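Local coordinates for protein beta-N-acetylhexosaminidase (Bacteroides fragilis, PDB 4PYS) that probably hydrolyses terminal N-acetylhexosamine residues from glycans, as a glycoside hydrolase family 20 beta-N-acetylhexosaminidase with a TIM-barrel catalytic domain, at residues Asp411-Asn416 with Leu457-Trp462; Val381-Asn386 with Ser418-Glu423; Trp132-Leu137 with Gly430-Leu435. All blocks are in the same frame, centred on the assembly; numbering follows the deposited sequence.

Contact 1. Residues Asp411-Asn416 with Leu457-Trp462; sequences DVYLRN and LAEQMW
The side-chain amide of Gln460 joins helix 453-462 to helix 409-415 and to Asn416 in the loop that follows. Its NE2 donates to the backbone carbonyl of Val412, with 2.9 Å between Gln460 NE2 and Val412 O and an N-H...O angle of 152°. NE2 comes to this carbonyl from a little outside its plane. NE2 also donates to a water, which in turn donates to the carbonyl of Tyr413, at 2.8 Å from Tyr413 O. The same water sits over one face of the Tyr413 ring. The other end of the amide is an acceptor. Asn416 ND2 donates to Gln460 OE1 at 2.9 Å, nearly straight at 165°, and OE1 lies in the Asn416 amide plane. The two amide planes are turned moderately against each other. With both ends bonded, the rotation of the Gln460 amide is fixed. The Asn416 amide is gripped likewise, since its OD1 accepts from the backbone N of Tyr388 and of Ser418.

This is packing on the outer, helical layer of the TIM barrel. The short helical segments run at 30° to each other, 10.2 Å apart at their axes, and the long Gln460 side chain, extended beyond CG, spans the gap.

Beside the polar bridge is a small apolar contact. Val412 CG2 presses on Leu457 CD2 at 3.5 Å, tighter than usual, and the two side chains cross at about a right angle. Asn416 ND2 rests on the same methyl, 3.5 Å from Leu457 CD2. On another side, Glu459 CG comes to the edge of the Tyr413 ring. The polar ends of this pair have partners outside the two segments: Tyr413 OH bonds to the carbonyl of Glu468, and Glu459 OE2 to Thr14 OG1.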
ATOM      1  N   ASP A 411      -6.392  -0.847  20.326  1.00 21.26           N
ATOM      2  CA  ASP A 411      -5.584  -2.029  20.051  1.00 22.56           C
ATOM      3  C   ASP A 411      -4.475  -1.694  19.063  1.00 20.32           C
ATOM      4  O   ASP A 411      -3.311  -2.048  19.282  1.00 21.75           O
ATOM      5  CB  ASP A 411      -6.444  -3.184  19.494  1.00 20.04           C
ATOM      6  CG  ASP A 411      -7.473  -3.680  20.487  1.00 28.07           C
ATOM      7  OD1 ASP A 411      -7.131  -3.867  21.682  1.00 29.88           O
ATOM      8  OD2 ASP A 411      -8.635  -3.898  20.069  1.00 27.58           O
ATOM      9  N   VAL A 412      -4.816  -1.014  17.974  1.00 17.78           N
ATOM     10  CA  VAL A 412      -3.787  -0.752  16.969  1.00 17.49           C
ATOM     11  C   VAL A 412      -2.744   0.216  17.531  1.00 20.28           C
ATOM     12  O   VAL A 412      -1.544   0.008  17.363  1.00 19.45           O
ATOM     13  CB  VAL A 412      -4.360  -0.296  15.597  1.00 27.35           C
ATOM     14  CG1 VAL A 412      -5.326   0.843  15.749  1.00 29.50           C
ATOM     15  CG2 VAL A 412      -3.225   0.080  14.639  1.00 22.42           C
ATOM     16  N   TYR A 413      -3.184   1.238  18.256  1.00 18.72           N
ATOM     17  CA  TYR A 413      -2.229   2.220  18.769  1.00 18.63           C
ATOM     18  C   TYR A 413      -1.311   1.672  19.861  1.00 20.73           C
ATOM     19  O   TYR A 413      -0.109   1.962  19.878  1.00 21.07           O
ATOM     20  CB  TYR A 413      -2.965   3.471  19.274  1.00 20.11           C
ATOM     21  CG  TYR A 413      -2.026   4.655  19.434  1.00 19.12           C
ATOM     22  CD1 TYR A 413      -1.620   5.389  18.330  1.00 16.96           C
ATOM     23  CD2 TYR A 413      -1.547   5.023  20.681  1.00 20.84           C
ATOM     24  CE1 TYR A 413      -0.752   6.463  18.458  1.00 20.79           C
ATOM     25  CE2 TYR A 413      -0.673   6.107  20.818  1.00 18.14           C
ATOM     26  CZ  TYR A 413      -0.287   6.813  19.707  1.00 20.45           C
ATOM     27  OH  TYR A 413       0.580   7.889  19.825  1.00 22.13           O
ATOM     28  N   LEU A 414      -1.862   0.856  20.753  1.00 19.47           N
ATOM     29  CA  LEU A 414      -1.137   0.468  21.961  1.00 17.47           C
ATOM     30  C   LEU A 414      -0.469  -0.902  21.872  1.00 23.78           C
ATOM     31  O   LEU A 414       0.454  -1.171  22.631  1.00 21.84           O
ATOM     32  CB  LEU A 414      -2.082   0.451  23.168  1.00 19.33           C
ATOM     33  CG  LEU A 414      -2.750   1.762  23.559  1.00 24.74           C
ATOM     34  CD1 LEU A 414      -3.732   1.493  24.703  1.00 23.26           C
ATOM     35  CD2 LEU A 414      -1.699   2.776  23.966  1.00 23.12           C
ATOM     36  N   ARG A 415      -0.941  -1.778  20.979  1.00 18.35           N
ATOM     37  CA  ARG A 415      -0.535  -3.186  21.067  1.00 17.12           C
ATOM     38  C   ARG A 415      -0.227  -3.835  19.708  1.00 24.96           C
ATOM     39  O   ARG A 415      -0.358  -5.045  19.554  1.00 21.28           O
ATOM     40  CB  ARG A 415      -1.604  -4.002  21.826  1.00 23.74           C
ATOM     41  CG  ARG A 415      -1.613  -3.747  23.349  1.00 33.04           C
ATOM     42  CD  ARG A 415      -2.776  -4.459  24.075  1.00 34.26           C
ATOM     43  NE  ARG A 415      -4.082  -3.948  23.662  1.00 36.77           N
ATOM     44  CZ  ARG A 415      -4.678  -2.883  24.196  1.00 37.67           C
ATOM     45  NH1 ARG A 415      -4.090  -2.195  25.169  1.00 33.74           N
ATOM     46  NH2 ARG A 415      -5.864  -2.496  23.755  1.00 29.54           N
ATOM     47  N   ASN A 416       0.216  -3.034  18.746  1.00 20.22           N
ATOM     48  CA  ASN A 416       0.452  -3.532  17.379  1.00 17.91           C
ATOM     49  C   ASN A 416       1.803  -4.224  17.259  1.00 21.69           C
ATOM     50  O   ASN A 416       2.838  -3.576  17.382  1.00 21.61           O
ATOM     51  CB  ASN A 416       0.401  -2.349  16.411  1.00 17.30           C
ATOM     52  CG  ASN A 416       0.405  -2.769  14.955  1.00 20.06           C
ATOM     53  OD1 ASN A 416       0.310  -3.954  14.630  1.00 20.06           O
ATOM     54  ND2 ASN A 416       0.512  -1.787  14.065  1.00 17.02           N
ATOM     55  N   LEU A 457      -2.018   3.604  12.125  1.00 15.76           N
ATOM     56  CA  LEU A 457      -0.992   2.927  11.326  1.00 15.57           C
ATOM     57  C   LEU A 457      -0.087   3.938  10.633  1.00 14.91           C
ATOM     58  O   LEU A 457       1.139   3.788  10.646  1.00 15.76           O
ATOM     59  CB  LEU A 457      -1.643   1.972  10.309  1.00 13.72           C
ATOM     60  CG  LEU A 457      -2.368   0.803  10.981  1.00 16.39           C
ATOM     61  CD1 LEU A 457      -3.191  -0.011   9.978  1.00 17.96           C
ATOM     62  CD2 LEU A 457      -1.374  -0.088  11.727  1.00 17.73           C
ATOM     63  N   ALA A 458      -0.666   4.980  10.044  1.00 14.99           N
ATOM     64  CA  ALA A 458       0.141   6.030   9.402  1.00 17.02           C
ATOM     65  C   ALA A 458       1.046   6.726  10.391  1.00 16.31           C
ATOM     66  O   ALA A 458       2.175   7.083  10.066  1.00 15.79           O
ATOM     67  CB  ALA A 458      -0.751   7.055   8.702  1.00 21.03           C
ATOM     68  N   GLU A 459       0.553   6.934  11.607  1.00 15.72           N
ATOM     69  CA  GLU A 459       1.366   7.571  12.653  1.00 15.50           C
ATOM     70  C   GLU A 459       2.556   6.675  13.011  1.00 18.30           C
ATOM     71  O   GLU A 459       3.698   7.138  13.150  1.00 16.85           O
ATOM     72  CB  GLU A 459       0.485   7.810  13.888  1.00 19.19           C
ATOM     73  CG  GLU A 459       1.168   8.554  15.024  1.00 20.74           C
ATOM     74  CD  GLU A 459       1.210  10.053  14.805  1.00 27.33           C
ATOM     75  OE1 GLU A 459       0.806  10.511  13.719  1.00 25.40           O
ATOM     76  OE2 GLU A 459       1.650  10.782  15.720  1.00 26.18           O
ATOM     77  N   GLN A 460       2.294   5.384  13.165  1.00 15.36           N
ATOM     78  CA  GLN A 460       3.360   4.435  13.504  1.00 16.60           C
ATOM     79  C   GLN A 460       4.392   4.327  12.386  1.00 17.50           C
ATOM     80  O   GLN A 460       5.588   4.169  12.648  1.00 20.20           O
ATOM     81  CB  GLN A 460       2.728   3.069  13.805  1.00 18.61           C
ATOM     82  CG  GLN A 460       2.028   3.068  15.180  1.00 15.46           C
ATOM     83  CD  GLN A 460       1.202   1.828  15.431  1.00 20.96           C
ATOM     84  OE1 GLN A 460       0.942   1.041  14.526  1.00 18.70           O
ATOM     85  NE2 GLN A 460       0.770   1.657  16.671  1.00 18.33           N
HETATM   86  N   MSE A 461       3.930   4.438  11.143  1.00 15.49           N
HETATM   87  CA  MSE A 461       4.849   4.367  10.001  1.00 15.80           C
HETATM   88  C   MSE A 461       5.721   5.603   9.890  1.00 18.51           C
HETATM   89  O   MSE A 461       6.912   5.510   9.596  1.00 17.17           O
HETATM   90  CB  MSE A 461       4.046   4.249   8.710  1.00 15.17           C
HETATM   91  CG  MSE A 461       3.349   2.894   8.519  1.00 17.23           C
HETATM   92 SE   MSE A 461       2.119   3.042   7.034  0.73 19.81          SE
HETATM   93  CE  MSE A 461       1.224   1.304   7.243  1.00 18.65           C
ATOM     94  N   TRP A 462       5.120   6.773  10.077  1.00 17.27           N
ATOM     95  CA  TRP A 462       5.839   8.019   9.780  1.00 16.01           C
ATOM     96  C   TRP A 462       6.503   8.686  10.989  1.00 16.99           C
ATOM     97  O   TRP A 462       7.688   9.048  10.949  1.00 18.61           O
ATOM     98  CB  TRP A 462       4.891   9.029   9.088  1.00 16.54           C
ATOM     99  CG  TRP A 462       5.606  10.333   8.829  1.00 17.56           C
ATOM    100  CD1 TRP A 462       5.798  11.362   9.720  1.00 19.02           C
ATOM    101  CD2 TRP A 462       6.244  10.726   7.618  1.00 16.36           C
ATOM    102  NE1 TRP A 462       6.531  12.369   9.124  1.00 18.18           N
ATOM    103  CE2 TRP A 462       6.809  12.002   7.826  1.00 18.96           C
ATOM    104  CE3 TRP A 462       6.388  10.124   6.360  1.00 16.78           C
ATOM    105  CZ2 TRP A 462       7.511  12.689   6.829  1.00 20.66           C
ATOM    106  CZ3 TRP A 462       7.080  10.808   5.365  1.00 15.79           C
ATOM    107  CH2 TRP A 462       7.638  12.078   5.603  1.00 19.11           C
TER
HETATM  108  O   HOH W   1       1.522   3.852  18.721  1.00 24.99           O

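Contact 2. Residues Val381-Asn386 with Ser418-Glu423; sequences VICGTN and SYRPRE. With FMT (formic acid), chain H.
Ser418 packs against the end of strand 381-383, where the backbone turns into the next helix. Its hydroxyl donates to the hydroxyl of Thr385, with only 2.6 Å between Ser418 OG and Thr385 OG1. Thr385 OG1 is also hydrogen-bonded to the carbonyl of Tyr387. Its chi1 of 52° sets OG1 between its own backbone N and carbonyl carbon, facing Ser418. The Ser418 hydroxyl is closely surrounded. Thr385 CG2 lies 3.5 Å from Ser418 OG, and Cys383 CB lies 3.6 Å from the same oxygen. This part is buried and tight. The backbone N of Ser418 is bonded to Asn416 OD1.

Further along, the contact thins out. Arg420 touches the strand through its aliphatic chain alone, with Arg420 CD 4.2 Å from Cys383 SG. Its guanidinium turns to Glu424 in a salt bridge. Beyond it the loop leaves the strand, and by Glu423 it is exposed and poorly ordered. At the far end of the other segment, Asn386 ND2 donates to O1 of a formic acid molecule at 2.7 Å. Arg405 also binds this molecule, which probably comes from the crystallisation liquor.

Strand 381-383, the helices after it and strand 428-435 form a beta-alpha-beta crossover of the barrel. The returning loop passes the end of the first strand at Ser418 before entering the second.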
ATOM      1  N   VAL A 381      12.104  -7.720   5.557  1.00 25.28           N
ATOM      2  CA  VAL A 381      10.752  -7.987   6.049  1.00 24.46           C
ATOM      3  C   VAL A 381       9.886  -6.745   6.027  1.00 26.13           C
ATOM      4  O   VAL A 381      10.334  -5.662   6.428  1.00 23.96           O
ATOM      5  CB  VAL A 381      10.792  -8.459   7.524  1.00 24.90           C
ATOM      6  CG1 VAL A 381       9.383  -8.567   8.113  1.00 28.12           C
ATOM      7  CG2 VAL A 381      11.496  -9.765   7.643  1.00 29.23           C
ATOM      8  N   ILE A 382       8.640  -6.907   5.581  1.00 21.54           N
ATOM      9  CA  ILE A 382       7.608  -5.889   5.758  1.00 18.96           C
ATOM     10  C   ILE A 382       6.670  -6.365   6.864  1.00 23.91           C
ATOM     11  O   ILE A 382       6.191  -7.505   6.820  1.00 21.37           O
ATOM     12  CB  ILE A 382       6.796  -5.701   4.461  1.00 18.70           C
ATOM     13  CG1 ILE A 382       7.697  -5.135   3.361  1.00 21.44           C
ATOM     14  CG2 ILE A 382       5.577  -4.779   4.706  1.00 19.31           C
ATOM     15  CD1 ILE A 382       7.191  -5.445   1.948  1.00 23.19           C
ATOM     16  N   CYS A 383       6.435  -5.517   7.868  1.00 19.87           N
ATOM     17  CA  CYS A 383       5.601  -5.906   9.004  1.00 19.39           C
ATOM     18  C   CYS A 383       4.150  -5.571   8.726  1.00 19.48           C
ATOM     19  O   CYS A 383       3.758  -4.403   8.775  1.00 20.23           O
ATOM     20  CB  CYS A 383       6.064  -5.199  10.293  1.00 17.93           C
ATOM     21  SG  CYS A 383       7.776  -5.522  10.730  1.00 25.55           S
ATOM     22  N   GLY A 384       3.345  -6.597   8.439  1.00 21.20           N
ATOM     23  CA  GLY A 384       1.947  -6.387   8.097  1.00 20.57           C
ATOM     24  C   GLY A 384       1.035  -7.375   8.796  1.00 21.33           C
ATOM     25  O   GLY A 384       0.210  -8.032   8.160  1.00 21.05           O
ATOM     26  N   THR A 385       1.169  -7.462  10.114  1.00 19.87           N
ATOM     27  CA  THR A 385       0.468  -8.496  10.873  1.00 20.51           C
ATOM     28  C   THR A 385      -1.027  -8.238  10.972  1.00 21.98           C
ATOM     29  O   THR A 385      -1.466  -7.083  11.105  1.00 20.09           O
ATOM     30  CB  THR A 385       1.080  -8.666  12.278  1.00 22.79           C
ATOM     31  OG1 THR A 385       1.155  -7.392  12.925  1.00 20.94           O
ATOM     32  CG2 THR A 385       2.479  -9.228  12.168  1.00 21.53           C
ATOM     33  N   ASN A 386      -1.811  -9.313  10.897  1.00 19.81           N
ATOM     34  CA  ASN A 386      -3.259  -9.187  10.950  1.00 22.52           C
ATOM     35  C   ASN A 386      -3.738  -8.457  12.197  1.00 21.14           C
ATOM     36  O   ASN A 386      -4.514  -7.501  12.093  1.00 20.88           O
ATOM     37  CB  ASN A 386      -3.983 -10.538  10.728  1.00 21.67           C
ATOM     38  CG  ASN A 386      -3.344 -11.714  11.469  1.00 25.82           C
ATOM     39  OD1 ASN A 386      -2.584 -11.557  12.427  1.00 25.04           O
ATOM     40  ND2 ASN A 386      -3.684 -12.925  11.021  1.00 24.50           N
ATOM     41  N   SER A 418       3.282  -5.065  14.713  1.00 19.08           N
ATOM     42  CA  SER A 418       4.004  -4.537  13.557  1.00 20.98           C
ATOM     43  C   SER A 418       4.689  -3.197  13.830  1.00 21.44           C
ATOM     44  O   SER A 418       5.506  -2.743  13.033  1.00 20.04           O
ATOM     45  CB  SER A 418       3.083  -4.436  12.343  1.00 22.64           C
ATOM     46  OG  SER A 418       2.836  -5.726  11.812  1.00 21.17           O
ATOM     47  N   TYR A 419       4.374  -2.578  14.961  1.00 19.83           N
ATOM     48  CA  TYR A 419       5.023  -1.325  15.346  1.00 19.65           C
ATOM     49  C   TYR A 419       6.204  -1.618  16.257  1.00 21.42           C
ATOM     50  O   TYR A 419       6.033  -2.050  17.406  1.00 21.70           O
ATOM     51  CB  TYR A 419       4.015  -0.385  16.031  1.00 17.18           C
ATOM     52  CG  TYR A 419       4.634   0.923  16.461  1.00 19.15           C
ATOM     53  CD1 TYR A 419       5.460   1.640  15.599  1.00 19.52           C
ATOM     54  CD2 TYR A 419       4.412   1.437  17.736  1.00 22.09           C
ATOM     55  CE1 TYR A 419       6.048   2.856  15.999  1.00 18.87           C
ATOM     56  CE2 TYR A 419       4.990   2.642  18.137  1.00 21.73           C
ATOM     57  CZ  TYR A 419       5.800   3.347  17.257  1.00 25.09           C
ATOM     58  OH  TYR A 419       6.372   4.547  17.655  1.00 24.60           O
ATOM     59  N   ARG A 420       7.415  -1.412  15.733  1.00 21.82           N
ATOM     60  CA  ARG A 420       8.633  -1.771  16.448  1.00 23.14           C
ATOM     61  C   ARG A 420       9.585  -0.572  16.461  1.00 24.03           C
ATOM     62  O   ARG A 420      10.565  -0.535  15.712  1.00 26.59           O
ATOM     63  CB  ARG A 420       9.280  -3.004  15.790  1.00 27.92           C
ATOM     64  CG  ARG A 420       8.346  -4.226  15.774  1.00 29.51           C
ATOM     65  CD  ARG A 420       8.814  -5.354  14.832  1.00 29.29           C
ATOM     66  NE  ARG A 420      10.161  -5.844  15.128  1.00 32.88           N
ATOM     67  CZ  ARG A 420      10.433  -6.908  15.884  1.00 38.81           C
ATOM     68  NH1 ARG A 420       9.455  -7.605  16.446  1.00 41.08           N
ATOM     69  NH2 ARG A 420      11.696  -7.275  16.090  1.00 41.14           N
ATOM     70  N   PRO A 421       9.296   0.419  17.316  1.00 25.77           N
ATOM     71  CA  PRO A 421      10.036   1.689  17.280  1.00 21.74           C
ATOM     72  C   PRO A 421      11.535   1.574  17.607  1.00 33.66           C
ATOM     73  O   PRO A 421      12.290   2.497  17.293  1.00 43.27           O
ATOM     74  CB  PRO A 421       9.307   2.549  18.323  1.00 27.11           C
ATOM     75  CG  PRO A 421       8.654   1.552  19.253  1.00 28.14           C
ATOM     76  CD  PRO A 421       8.204   0.451  18.309  1.00 24.12           C
ATOM     77  N   ARG A 422      11.964   0.477  18.221  1.00 30.33           N
ATOM     78  CA  ARG A 422      13.391   0.301  18.495  1.00 36.11           C
ATOM     79  C   ARG A 422      14.170   0.019  17.211  1.00 52.32           C
ATOM     80  O   ARG A 422      13.778  -0.858  16.432  1.00 46.34           O
ATOM     81  CB  ARG A 422      13.623  -0.804  19.523  1.00 47.26           C
ATOM     82  CG  ARG A 422      13.811  -0.262  20.903  1.00 56.78           C
ATOM     83  CD  ARG A 422      14.323  -1.297  21.882  1.00 62.97           C
ATOM     84  NE  ARG A 422      15.737  -1.595  21.684  1.00 71.01           N
ATOM     85  CZ  ARG A 422      16.192  -2.786  21.312  1.00 70.58           C
ATOM     86  NH1 ARG A 422      17.495  -2.987  21.155  1.00 71.52           N
ATOM     87  NH2 ARG A 422      15.337  -3.778  21.099  1.00 71.02           N
ATOM     88  N   GLU A 423      15.262   0.772  17.024  1.00 62.80           N
ATOM     89  CA  GLU A 423      16.068   0.828  15.787  1.00 67.99           C
ATOM     90  C   GLU A 423      16.097  -0.460  14.974  1.00 67.31           C
ATOM     91  O   GLU A 423      15.389  -0.578  13.967  1.00 73.74           O
ATOM     92  CB  GLU A 423      17.505   1.265  16.100  1.00 66.77           C
TER
HETATM   93  C   FMT H 606      -6.536 -13.048   8.701  1.00 22.64           C
HETATM   94  O1  FMT H 606      -5.903 -13.525   9.640  1.00 33.69           O
HETATM   95  O2  FMT H 606      -7.763 -13.141   8.588  1.00 34.03           O

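Contact 3. Residues Trp132-Leu137 with Gly430-Leu435; sequences WRSFML and GMSSAL
Two neighbouring parallel strands of the TIM barrel meet here, and their pairing closes the barrel between the first and last strands of the catalytic domain. The axes of the two segments come within 4.6 Å and differ by 18° in direction. They are in register from Trp132 with Gly430 to Leu137 with Leu435. The backbone ladder alternates in the parallel manner. Met431 N donates to Trp132 O, Ser134 N to Met431 O, Met136 N to Ser433 O at 2.8 Å, and Leu435 N to Met136 O at 2.9 Å.

Ser433 adds a side-chain bond. Its N and its OG both donate to Ser134 O, and Ser433 OG reaches Ser134 O in the carbonyl plane, on a lone pair, at 2.9 Å. A chi1 of 52° turns the hydroxyl back toward that carbonyl. Ser433 OG also meets the edge of the Phe135 ring, 3.5 Å from Phe135 CD1. Past it the ring lies alongside Leu435, with 3.8 Å from Phe135 CZ to Leu435 CB. On the other face of the sheet, Ser134 OG lies against Ser432 CB and takes a weak bond from Trp132 NE1. Gly430 CA packs on Trp132 O at 3.2 Å through a CA-H...O contact.

The strand 132-138 also pairs with 163-170, and 428-435 with 381-383. The face bearing Arg133, Phe135, Met431 and Ser433 lies under helix 453-462, while Phe135 and Leu137 also touch helix 146-158. On the face of Ser134 and Ser432, Ser432 OG bonds to Gln359, and the Trp132 ring stacks on Tyr163.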
ATOM      1  N   TRP A 132       9.520   1.751   4.342  1.00 17.15           N
ATOM      2  CA  TRP A 132       8.395   1.119   3.654  1.00 15.13           C
ATOM      3  C   TRP A 132       7.113   1.429   4.409  1.00 17.75           C
ATOM      4  O   TRP A 132       6.978   1.054   5.578  1.00 16.32           O
ATOM      5  CB  TRP A 132       8.580  -0.410   3.588  1.00 15.34           C
ATOM      6  CG  TRP A 132       7.407  -1.078   2.911  1.00 18.90           C
ATOM      7  CD1 TRP A 132       6.162  -1.304   3.441  1.00 20.86           C
ATOM      8  CD2 TRP A 132       7.372  -1.595   1.574  1.00 22.33           C
ATOM      9  NE1 TRP A 132       5.361  -1.922   2.511  1.00 23.13           N
ATOM     10  CE2 TRP A 132       6.083  -2.114   1.359  1.00 21.47           C
ATOM     11  CE3 TRP A 132       8.312  -1.671   0.541  1.00 26.16           C
ATOM     12  CZ2 TRP A 132       5.701  -2.695   0.138  1.00 24.33           C
ATOM     13  CZ3 TRP A 132       7.931  -2.243  -0.667  1.00 27.95           C
ATOM     14  CH2 TRP A 132       6.640  -2.745  -0.856  1.00 22.56           C
ATOM     15  N   ARG A 133       6.177   2.106   3.744  1.00 17.44           N
ATOM     16  CA  ARG A 133       4.913   2.538   4.361  1.00 17.04           C
ATOM     17  C   ARG A 133       3.818   2.299   3.332  1.00 16.41           C
ATOM     18  O   ARG A 133       3.687   3.079   2.380  1.00 17.74           O
ATOM     19  CB  ARG A 133       4.995   4.036   4.735  1.00 14.85           C
ATOM     20  CG  ARG A 133       6.198   4.351   5.665  1.00 13.07           C
ATOM     21  CD  ARG A 133       6.310   5.834   6.066  1.00 15.56           C
ATOM     22  NE  ARG A 133       6.279   6.700   4.888  1.00 16.48           N
ATOM     23  CZ  ARG A 133       7.296   6.888   4.048  1.00 17.66           C
ATOM     24  NH1 ARG A 133       8.472   6.272   4.229  1.00 17.05           N
ATOM     25  NH2 ARG A 133       7.131   7.702   3.001  1.00 15.80           N
ATOM     26  N   SER A 134       3.042   1.217   3.482  1.00 16.78           N
ATOM     27  CA  SER A 134       2.114   0.840   2.398  1.00 15.41           C
ATOM     28  C   SER A 134       0.685   0.605   2.849  1.00 16.03           C
ATOM     29  O   SER A 134       0.421   0.315   4.022  1.00 18.81           O
ATOM     30  CB  SER A 134       2.581  -0.423   1.657  1.00 18.87           C
ATOM     31  OG  SER A 134       2.529  -1.552   2.515  1.00 20.87           O
ATOM     32  N   PHE A 135      -0.227   0.734   1.886  1.00 18.56           N
ATOM     33  CA  PHE A 135      -1.623   0.359   2.075  1.00 17.48           C
ATOM     34  C   PHE A 135      -1.954  -0.597   0.946  1.00 17.59           C
ATOM     35  O   PHE A 135      -1.615  -0.328  -0.205  1.00 16.15           O
ATOM     36  CB  PHE A 135      -2.540   1.574   1.961  1.00 18.55           C
ATOM     37  CG  PHE A 135      -4.003   1.216   1.934  1.00 16.13           C
ATOM     38  CD1 PHE A 135      -4.618   0.721   3.073  1.00 18.68           C
ATOM     39  CD2 PHE A 135      -4.753   1.365   0.773  1.00 19.35           C
ATOM     40  CE1 PHE A 135      -5.973   0.392   3.074  1.00 21.94           C
ATOM     41  CE2 PHE A 135      -6.122   1.028   0.760  1.00 21.40           C
ATOM     42  CZ  PHE A 135      -6.721   0.534   1.909  1.00 21.59           C
HETATM   43  N   MSE A 136      -2.596  -1.711   1.282  1.00 18.22           N
HETATM   44  CA  MSE A 136      -3.017  -2.693   0.283  1.00 20.46           C
HETATM   45  C   MSE A 136      -4.527  -2.722   0.119  1.00 21.00           C
HETATM   46  O   MSE A 136      -5.265  -2.740   1.109  1.00 19.18           O
HETATM   47  CB  MSE A 136      -2.572  -4.096   0.697  1.00 18.16           C
HETATM   48  CG  MSE A 136      -2.806  -5.128  -0.419  1.00 22.06           C
HETATM   49 SE   MSE A 136      -3.158  -6.910   0.265  0.67 22.71          SE
HETATM   50  CE  MSE A 136      -5.046  -6.689   0.632  1.00 22.63           C
ATOM     51  N   LEU A 137      -4.997  -2.750  -1.129  1.00 18.78           N
ATOM     52  CA  LEU A 137      -6.428  -2.920  -1.391  1.00 20.90           C
ATOM     53  C   LEU A 137      -6.630  -4.205  -2.170  1.00 22.86           C
ATOM     54  O   LEU A 137      -5.903  -4.473  -3.132  1.00 20.03           O
ATOM     55  CB  LEU A 137      -6.994  -1.730  -2.177  1.00 21.03           C
ATOM     56  CG  LEU A 137      -8.501  -1.796  -2.471  1.00 25.73           C
ATOM     57  CD1 LEU A 137      -9.314  -1.832  -1.189  1.00 24.64           C
ATOM     58  CD2 LEU A 137      -8.917  -0.618  -3.333  1.00 26.91           C
ATOM     59  N   GLY A 430       9.738  -1.810   7.087  1.00 19.28           N
ATOM     60  CA  GLY A 430       8.669  -0.931   7.517  1.00 16.46           C
ATOM     61  C   GLY A 430       7.404  -1.713   7.780  1.00 23.67           C
ATOM     62  O   GLY A 430       7.465  -2.883   8.176  1.00 21.94           O
HETATM   63  N   MSE A 431       6.272  -1.071   7.517  1.00 19.34           N
HETATM   64  CA  MSE A 431       4.970  -1.585   7.897  1.00 16.69           C
HETATM   65  C   MSE A 431       3.991  -1.510   6.749  1.00 20.96           C
HETATM   66  O   MSE A 431       4.103  -0.639   5.874  1.00 17.70           O
HETATM   67  CB  MSE A 431       4.407  -0.737   9.043  1.00 17.27           C
HETATM   68  CG  MSE A 431       5.279  -0.711  10.275  1.00 17.91           C
HETATM   69 SE   MSE A 431       4.470   0.498  11.591  0.66 20.52          SE
HETATM   70  CE  MSE A 431       2.726  -0.343  11.729  1.00 19.17           C
ATOM     71  N   SER A 432       3.009  -2.407   6.765  1.00 15.16           N
ATOM     72  CA  SER A 432       1.908  -2.322   5.810  1.00 17.18           C
ATOM     73  C   SER A 432       0.578  -2.265   6.540  1.00 19.35           C
ATOM     74  O   SER A 432       0.497  -2.576   7.732  1.00 21.35           O
ATOM     75  CB  SER A 432       1.909  -3.508   4.841  1.00 22.91           C
ATOM     76  OG  SER A 432       1.816  -4.737   5.525  1.00 28.53           O
ATOM     77  N   SER A 433      -0.451  -1.846   5.812  1.00 17.39           N
ATOM     78  CA  SER A 433      -1.822  -1.853   6.299  1.00 17.58           C
ATOM     79  C   SER A 433      -2.615  -2.468   5.157  1.00 20.82           C
ATOM     80  O   SER A 433      -2.196  -2.377   3.997  1.00 20.55           O
ATOM     81  CB  SER A 433      -2.298  -0.434   6.557  1.00 17.34           C
ATOM     82  OG  SER A 433      -2.076   0.396   5.429  1.00 18.33           O
ATOM     83  N   ALA A 434      -3.738  -3.113   5.463  1.00 19.80           N
ATOM     84  CA  ALA A 434      -4.464  -3.814   4.410  1.00 22.82           C
ATOM     85  C   ALA A 434      -5.965  -3.736   4.563  1.00 22.26           C
ATOM     86  O   ALA A 434      -6.502  -3.693   5.677  1.00 20.28           O
ATOM     87  CB  ALA A 434      -4.038  -5.272   4.347  1.00 22.77           C
ATOM     88  N   LEU A 435      -6.641  -3.753   3.423  1.00 19.18           N
ATOM     89  CA  LEU A 435      -8.091  -3.851   3.420  1.00 19.20           C
ATOM     90  C   LEU A 435      -8.480  -4.991   2.491  1.00 19.92           C
ATOM     91  O   LEU A 435      -8.557  -4.807   1.269  1.00 21.36           O
ATOM     92  CB  LEU A 435      -8.705  -2.526   2.951  1.00 18.28           C
ATOM     93  CG  LEU A 435     -10.224  -2.316   3.127  1.00 22.70           C
ATOM     94  CD1 LEU A 435     -11.095  -3.167   2.204  1.00 21.57           C
ATOM     95  CD2 LEU A 435     -10.631  -2.557   4.577  1.00 25.41           C
TER

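All three contacts lie in the catalytic domain. Contact 3 is the most central, about 4 Å from the chain centre, and its chemistry is largely backbone pairing. Contacts 1 and 2 are also mostly buried but lie outside the barrel's middle. Contact 1 joins helix 453-462 to helix 409-415 and its following loop through the Gln460 amide, which meets a backbone carbonyl and the Asn416 amide. Both amides pack on Met431 of contact 3. Contact 2 combines one hydroxyl bond with packing on Cys383 and runs out to exposed residues. Its strand 381-383 pairs with strand 428-435; Cys383 N and Gly430 O, 2.8 Å apart, are a probable hydrogen bond. Tyr419 in contact 2 packs on Gln460.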